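Local coordinates for protein group 3 allergen SMIPP-S Yv6023A04 (Sarcoptes scabiei type hominis, PDB 3H7O) that belongs to the trypsin-like S1 serine peptidase family but is an inactivated protease paralogue of the scabies mite, so it probably does not act as a protease, at residues S59-E64 with D136-L142; G67-P71 with L95-K100. The protein carries 3 engineered substitutions. One frame throughout, in Å; residues are numbered along the deposited sequence.

Contact 1: residues S59-E64 with D136-L142; sequences STNLWE and DPKDHDL
The carbonyl O of Pro137 is gripped from opposite faces of its plane, by Asn61 ND2 at 2.8 Å and by the backbone N of His140. The same Asn61 ND2 makes a shorter, nearly straight bond of 2.6 Å to Asp141 OD1. Both acceptors lie in the plane of the Asn61 amide, whereas Asp141 OD1 is met from above its carboxylate plane, the two flat groups standing 78° apart. A first torsion of -180°, with CG anti to the backbone N, carries the amide across to the 136-142 loop. Its other end, Asn61 OD1, turns back on its own chain and accepts from Trp63 N, an Asx turn, and from Glu64 N, which extends it to an Asx motif; the two donors come from opposite faces of the amide and together fix its rotation. Backbone bonds frame this side chain: Leu142 N donates to Thr60 O at 2.7 Å and Leu62 N to His140 O at 3.0 Å, making a single bridge between Asn61 and Asp141. Farther out, the six-membered ring of Trp63 forms an offset stack on His140, centroids 3.8 Å apart and planes at 21°, while Pro137 CG lies 4.1 Å from Trp63 CE3. The imidazole is held by ND1, which donates to Asp136 O, and by NE2, bonded to Gly132 O. Every polar atom of the Asn61 amide is thus engaged, and this buried side chain ties the loop that by its place in the fold corresponds to the calcium-binding loop of trypsin to the one corresponding to the autolysis loop, joining the two barrels at their surface.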
loop_
_atom_site.group_PDB
_atom_site.type_symbol
_atom_site.label_atom_id
_atom_site.label_comp_id
_atom_site.label_asym_id
_atom_site.label_seq_id
_atom_site.Cartn_x
_atom_site.Cartn_y
_atom_site.Cartn_z
ATOM N N SER A 59 9.242 7.905 8.091
ATOM C CA SER A 59 9.895 6.879 8.902
ATOM C C SER A 59 10.740 5.900 8.091
ATOM O O SER A 59 10.246 5.225 7.190
ATOM C CB SER A 59 8.857 6.114 9.741
ATOM O OG SER A 59 9.470 5.079 10.495
ATOM N N THR A 60 12.012 5.805 8.452
ATOM C CA THR A 60 12.932 4.870 7.811
ATOM C C THR A 60 12.963 3.546 8.581
ATOM O O THR A 60 13.389 2.516 8.058
ATOM C CB THR A 60 14.326 5.517 7.669
ATOM O OG1 THR A 60 14.202 6.674 6.831
ATOM C CG2 THR A 60 15.344 4.558 7.056
ATOM N N ASN A 61 12.501 3.597 9.831
ATOM C CA ASN A 61 12.306 2.417 10.664
ATOM C C ASN A 61 11.233 2.750 11.693
ATOM O O ASN A 61 11.374 3.714 12.442
ATOM C CB ASN A 61 13.614 1.988 11.346
ATOM C CG ASN A 61 13.443 0.753 12.221
ATOM O OD1 ASN A 61 12.774 0.794 13.257
ATOM N ND2 ASN A 61 14.057 -0.349 11.814
ATOM N N LEU A 62 10.159 1.959 11.715
ATOM C CA LEU A 62 8.978 2.274 12.533
ATOM C C LEU A 62 9.275 2.461 14.023
ATOM O O LEU A 62 8.569 3.208 14.717
ATOM C CB LEU A 62 7.879 1.230 12.322
ATOM C CG LEU A 62 7.282 1.127 10.913
ATOM C CD1 LEU A 62 6.110 0.155 10.896
ATOM C CD2 LEU A 62 6.849 2.498 10.389
ATOM N N TRP A 63 10.325 1.793 14.501
ATOM C CA TRP A 63 10.768 1.914 15.890
ATOM C C TRP A 63 11.889 2.937 16.058
ATOM O O TRP A 63 11.780 3.865 16.863
ATOM C CB TRP A 63 11.251 0.560 16.423
ATOM C CG TRP A 63 10.177 -0.469 16.634
ATOM C CD1 TRP A 63 8.825 -0.296 16.513
ATOM C CD2 TRP A 63 10.371 -1.827 17.045
ATOM N NE1 TRP A 63 8.170 -1.469 16.800
ATOM C CE2 TRP A 63 9.095 -2.424 17.136
ATOM C CE3 TRP A 63 11.503 -2.601 17.342
ATOM C CZ2 TRP A 63 8.916 -3.759 17.510
ATOM C CZ3 TRP A 63 11.326 -3.929 17.714
ATOM C CH2 TRP A 63 10.041 -4.493 17.794
ATOM N N GLU A 64 12.964 2.755 15.290
ATOM C CA GLU A 64 14.226 3.474 15.501
ATOM C C GLU A 64 14.295 4.866 14.878
ATOM O O GLU A 64 15.031 5.726 15.363
ATOM C CB GLU A 64 15.398 2.625 15.016
ATOM C CG GLU A 64 15.540 1.322 15.780
ATOM C CD GLU A 64 16.804 0.575 15.435
ATOM O OE1 GLU A 64 17.014 0.255 14.242
ATOM O OE2 GLU A 64 17.583 0.298 16.366
ATOM N N ASP A 136 12.408 -8.156 16.155
ATOM C CA ASP A 136 13.659 -7.615 15.632
ATOM C C ASP A 136 13.428 -6.207 15.075
ATOM O O ASP A 136 12.551 -6.015 14.228
ATOM C CB ASP A 136 14.221 -8.545 14.545
ATOM C CG ASP A 136 15.706 -8.327 14.279
ATOM O OD1 ASP A 136 16.185 -7.173 14.324
ATOM O OD2 ASP A 136 16.402 -9.327 14.007
ATOM N N PRO A 137 14.204 -5.215 15.559
ATOM C CA PRO A 137 14.135 -3.838 15.048
ATOM C C PRO A 137 14.364 -3.732 13.535
ATOM O O PRO A 137 13.716 -2.918 12.871
ATOM C CB PRO A 137 15.259 -3.130 15.805
ATOM C CG PRO A 137 15.370 -3.882 17.078
ATOM C CD PRO A 137 15.089 -5.313 16.736
ATOM N N LYS A 138 15.270 -4.554 13.003
ATOM C CA LYS A 138 15.554 -4.578 11.564
ATOM C C LYS A 138 14.342 -4.988 10.730
ATOM O O LYS A 138 14.196 -4.545 9.590
ATOM C CB LYS A 138 16.750 -5.485 11.253
ATOM C CG LYS A 138 18.070 -4.966 11.802
ATOM C CD LYS A 138 19.228 -5.881 11.445
ATOM C CE LYS A 138 20.500 -5.452 12.165
ATOM N NZ LYS A 138 21.630 -6.390 11.913
ATOM N N ASP A 139 13.473 -5.823 11.303
ATOM C CA ASP A 139 12.219 -6.204 10.651
ATOM C C ASP A 139 11.310 -5.003 10.424
ATOM O O ASP A 139 10.378 -5.072 9.627
ATOM C CB ASP A 139 11.462 -7.251 11.472
ATOM C CG ASP A 139 12.121 -8.614 11.445
ATOM O OD1 ASP A 139 12.953 -8.872 10.551
ATOM O OD2 ASP A 139 11.797 -9.434 12.327
ATOM N N HIS A 140 11.588 -3.907 11.124
ATOM C CA HIS A 140 10.764 -2.704 11.041
ATOM C C HIS A 140 11.379 -1.609 10.172
ATOM O O HIS A 140 10.889 -0.483 10.160
ATOM C CB HIS A 140 10.431 -2.188 12.448
ATOM C CG HIS A 140 9.629 -3.158 13.258
ATOM N ND1 HIS A 140 10.202 -4.211 13.937
ATOM C CD2 HIS A 140 8.296 -3.250 13.477
ATOM C CE1 HIS A 140 9.258 -4.911 14.539
ATOM N NE2 HIS A 140 8.093 -4.345 14.282
ATOM N N ASP A 141 12.442 -1.951 9.440
ATOM C CA ASP A 141 13.056 -1.034 8.479
ATOM C C ASP A 141 12.128 -0.775 7.304
ATOM O O ASP A 141 11.397 -1.670 6.872
ATOM C CB ASP A 141 14.348 -1.624 7.907
ATOM C CG ASP A 141 15.521 -1.537 8.863
ATOM O OD1 ASP A 141 15.595 -0.591 9.674
ATOM O OD2 ASP A 141 16.386 -2.424 8.781
ATOM N N LEU A 142 12.180 0.444 6.776
ATOM C CA LEU A 142 11.619 0.723 5.460
ATOM C C LEU A 142 12.425 -0.047 4.421
ATOM O O LEU A 142 13.655 0.041 4.382
ATOM C CB LEU A 142 11.659 2.221 5.148
ATOM C CG LEU A 142 11.178 2.659 3.758
ATOM C CD1 LEU A 142 9.691 2.382 3.561
ATOM C CD2 LEU A 142 11.469 4.128 3.553
HETATM O O HOH W 1 15.620 1.245 6.191
#

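Contact 2: residues G67-P71 with L95-K100; sequences GKSDP and LSRPLK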
loop_
_atom_site.group_PDB
_atom_site.type_symbol
_atom_site.label_atom_id
_atom_site.label_comp_id
_atom_site.label_asym_id
_atom_site.label_seq_id
_atom_site.Cartn_x
_atom_site.Cartn_y
_atom_site.Cartn_z
ATOM N N GLY A 67 9.763 8.967 12.843
ATOM C CA GLY A 67 9.232 10.083 12.059
ATOM C C GLY A 67 8.093 10.807 12.761
ATOM O O GLY A 67 8.249 11.288 13.882
ATOM N N LYS A 68 6.943 10.869 12.096
ATOM C CA LYS A 68 5.757 11.530 12.642
ATOM C C LYS A 68 4.557 10.588 12.669
ATOM O O LYS A 68 4.527 9.592 11.940
ATOM C CB LYS A 68 5.409 12.761 11.805
ATOM C CG LYS A 68 6.410 13.889 11.904
ATOM C CD LYS A 68 6.036 15.009 10.951
ATOM C CE LYS A 68 6.678 16.312 11.380
ATOM N NZ LYS A 68 8.149 16.288 11.167
ATOM N N SER A 69 3.569 10.915 13.498
ATOM C CA SER A 69 2.327 10.154 13.553
ATOM C C SER A 69 1.098 11.055 13.621
ATOM O O SER A 69 1.029 11.976 14.441
ATOM C CB SER A 69 2.341 9.173 14.724
ATOM O OG SER A 69 3.321 8.169 14.519
ATOM N N ASP A 70 0.135 10.777 12.747
ATOM C CA ASP A 70 -1.109 11.531 12.684
ATOM C C ASP A 70 -2.261 10.632 13.131
ATOM O O ASP A 70 -2.684 9.755 12.378
ATOM C CB ASP A 70 -1.347 12.024 11.252
ATOM C CG ASP A 70 -2.439 13.074 11.160
ATOM O OD1 ASP A 70 -3.353 13.086 12.015
ATOM O OD2 ASP A 70 -2.391 13.884 10.208
ATOM N N PRO A 71 -2.762 10.842 14.365
ATOM C CA PRO A 71 -3.862 10.048 14.925
ATOM C C PRO A 71 -5.243 10.672 14.696
ATOM O O PRO A 71 -6.131 10.527 15.540
ATOM C CB PRO A 71 -3.546 10.065 16.415
ATOM C CG PRO A 71 -2.980 11.438 16.622
ATOM C CD PRO A 71 -2.175 11.741 15.378
ATOM N N LEU A 95 -8.172 12.651 6.804
ATOM C CA LEU A 95 -7.666 13.238 8.039
ATOM C C LEU A 95 -8.400 14.523 8.411
ATOM O O LEU A 95 -8.745 15.326 7.540
ATOM C CB LEU A 95 -6.167 13.506 7.911
ATOM C CG LEU A 95 -5.318 12.254 7.725
ATOM C CD1 LEU A 95 -4.033 12.595 6.989
ATOM C CD2 LEU A 95 -5.046 11.578 9.073
ATOM N N SER A 96 -8.646 14.706 9.707
ATOM C CA SER A 96 -9.233 15.950 10.208
ATOM C C SER A 96 -8.147 16.968 10.553
ATOM O O SER A 96 -8.383 18.179 10.520
ATOM C CB SER A 96 -10.126 15.682 11.422
ATOM O OG SER A 96 -9.373 15.168 12.506
ATOM N N ARG A 97 -6.965 16.458 10.896
ATOM C CA ARG A 97 -5.766 17.259 11.117
ATOM C C ARG A 97 -4.761 16.803 10.061
ATOM O O ARG A 97 -4.472 15.607 9.960
ATOM C CB ARG A 97 -5.225 17.022 12.532
ATOM C CG ARG A 97 -4.069 17.924 12.970
ATOM C CD ARG A 97 -2.696 17.278 12.762
ATOM N NE ARG A 97 -1.651 18.105 13.359
ATOM C CZ ARG A 97 -0.994 19.069 12.720
ATOM N NH1 ARG A 97 -1.247 19.326 11.439
ATOM N NH2 ARG A 97 -0.077 19.778 13.365
ATOM N N PRO A 98 -4.230 17.748 9.259
ATOM C CA PRO A 98 -3.451 17.337 8.085
ATOM C C PRO A 98 -2.064 16.799 8.423
ATOM O O PRO A 98 -1.510 17.139 9.468
ATOM C CB PRO A 98 -3.329 18.628 7.274
ATOM C CG PRO A 98 -3.405 19.718 8.283
ATOM C CD PRO A 98 -4.286 19.216 9.405
ATOM N N LEU A 99 -1.522 15.959 7.542
ATOM C CA LEU A 99 -0.123 15.543 7.640
ATOM C C LEU A 99 0.766 16.771 7.485
ATOM O O LEU A 99 0.488 17.635 6.648
ATOM C CB LEU A 99 0.222 14.533 6.542
ATOM C CG LEU A 99 -0.572 13.228 6.424
ATOM C CD1 LEU A 99 -0.249 12.523 5.108
ATOM C CD2 LEU A 99 -0.312 12.307 7.614
ATOM N N LYS A 100 1.812 16.851 8.302
ATOM C CA LYS A 100 2.790 17.934 8.215
ATOM C C LYS A 100 3.829 17.620 7.136
ATOM O O LYS A 100 4.971 17.243 7.438
ATOM C CB LYS A 100 3.480 18.155 9.568
ATOM C CG LYS A 100 2.570 18.663 10.674
ATOM C CD LYS A 100 3.360 19.031 11.925
ATOM C CE LYS A 100 4.091 20.360 11.761
ATOM N NZ LYS A 100 4.606 20.873 13.062
#
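Asp70 meets the 95-100 loop with its carboxylate, whose OD2 comes to 2.7 Å from the carbonyl O of Arg97 and to 3.4 Å from Pro98 C. Two leucine methyls line the acid: CD2 of Leu95, advancing from the opposite direction, lies 3.7 Å from Asp70 CG, and CD2 of Leu99 lies 3.8 Å from Asp70 CB. The group reaches this lining because its CG stands anti to the backbone N, with chi1 at -167°, and points into the bend made by the loop. Asp70 is buried, so such a close approach of two oxygens would be expected to raise the affinity of the acid for a proton. The guanidinium of Arg97 does not pair with it; NH1 instead makes a weak bond to Pro98 O. At the other end of the contact, the side chains of Lys68 and Lys100 cross at about a right angle, Lys68 CE lying 4.1 Å from Lys100 CB. Their ammonium nitrogens stay 6.1 Å apart, and Lys68 NZ forms a salt bridge with Glu58. Further backbone bonds set the frame: Asp70 pairs with Ile55, Lys68 with Tyr57, and Leu99 with Gln35. The contact therefore lies where the start of strand 68-78, bonded to strand 54-57 in the first barrel, faces the loop by which the chain leaves strand 91-95.

The two contacts lie about 19 Å apart, centre to centre, each about 17 Å from the centre of the chain. Their segments come in the order 59-64, 67-71, 95-100 and 136-142, so contact 2 is nested inside the loop closed by contact 1. Residues 59-64 lie in the loop after strand 54-57, and 67-71 follow almost at once, opening strand 68-78; apart from this adjacency in sequence, the segments of the two contacts do not touch one another. Contact 2 stays within the six-stranded first barrel. Contact 1 reaches from that barrel to the second sheet, through the loop between strands 123-128 and 143-150, consistent with the two-barrel fold of S1 peptidases.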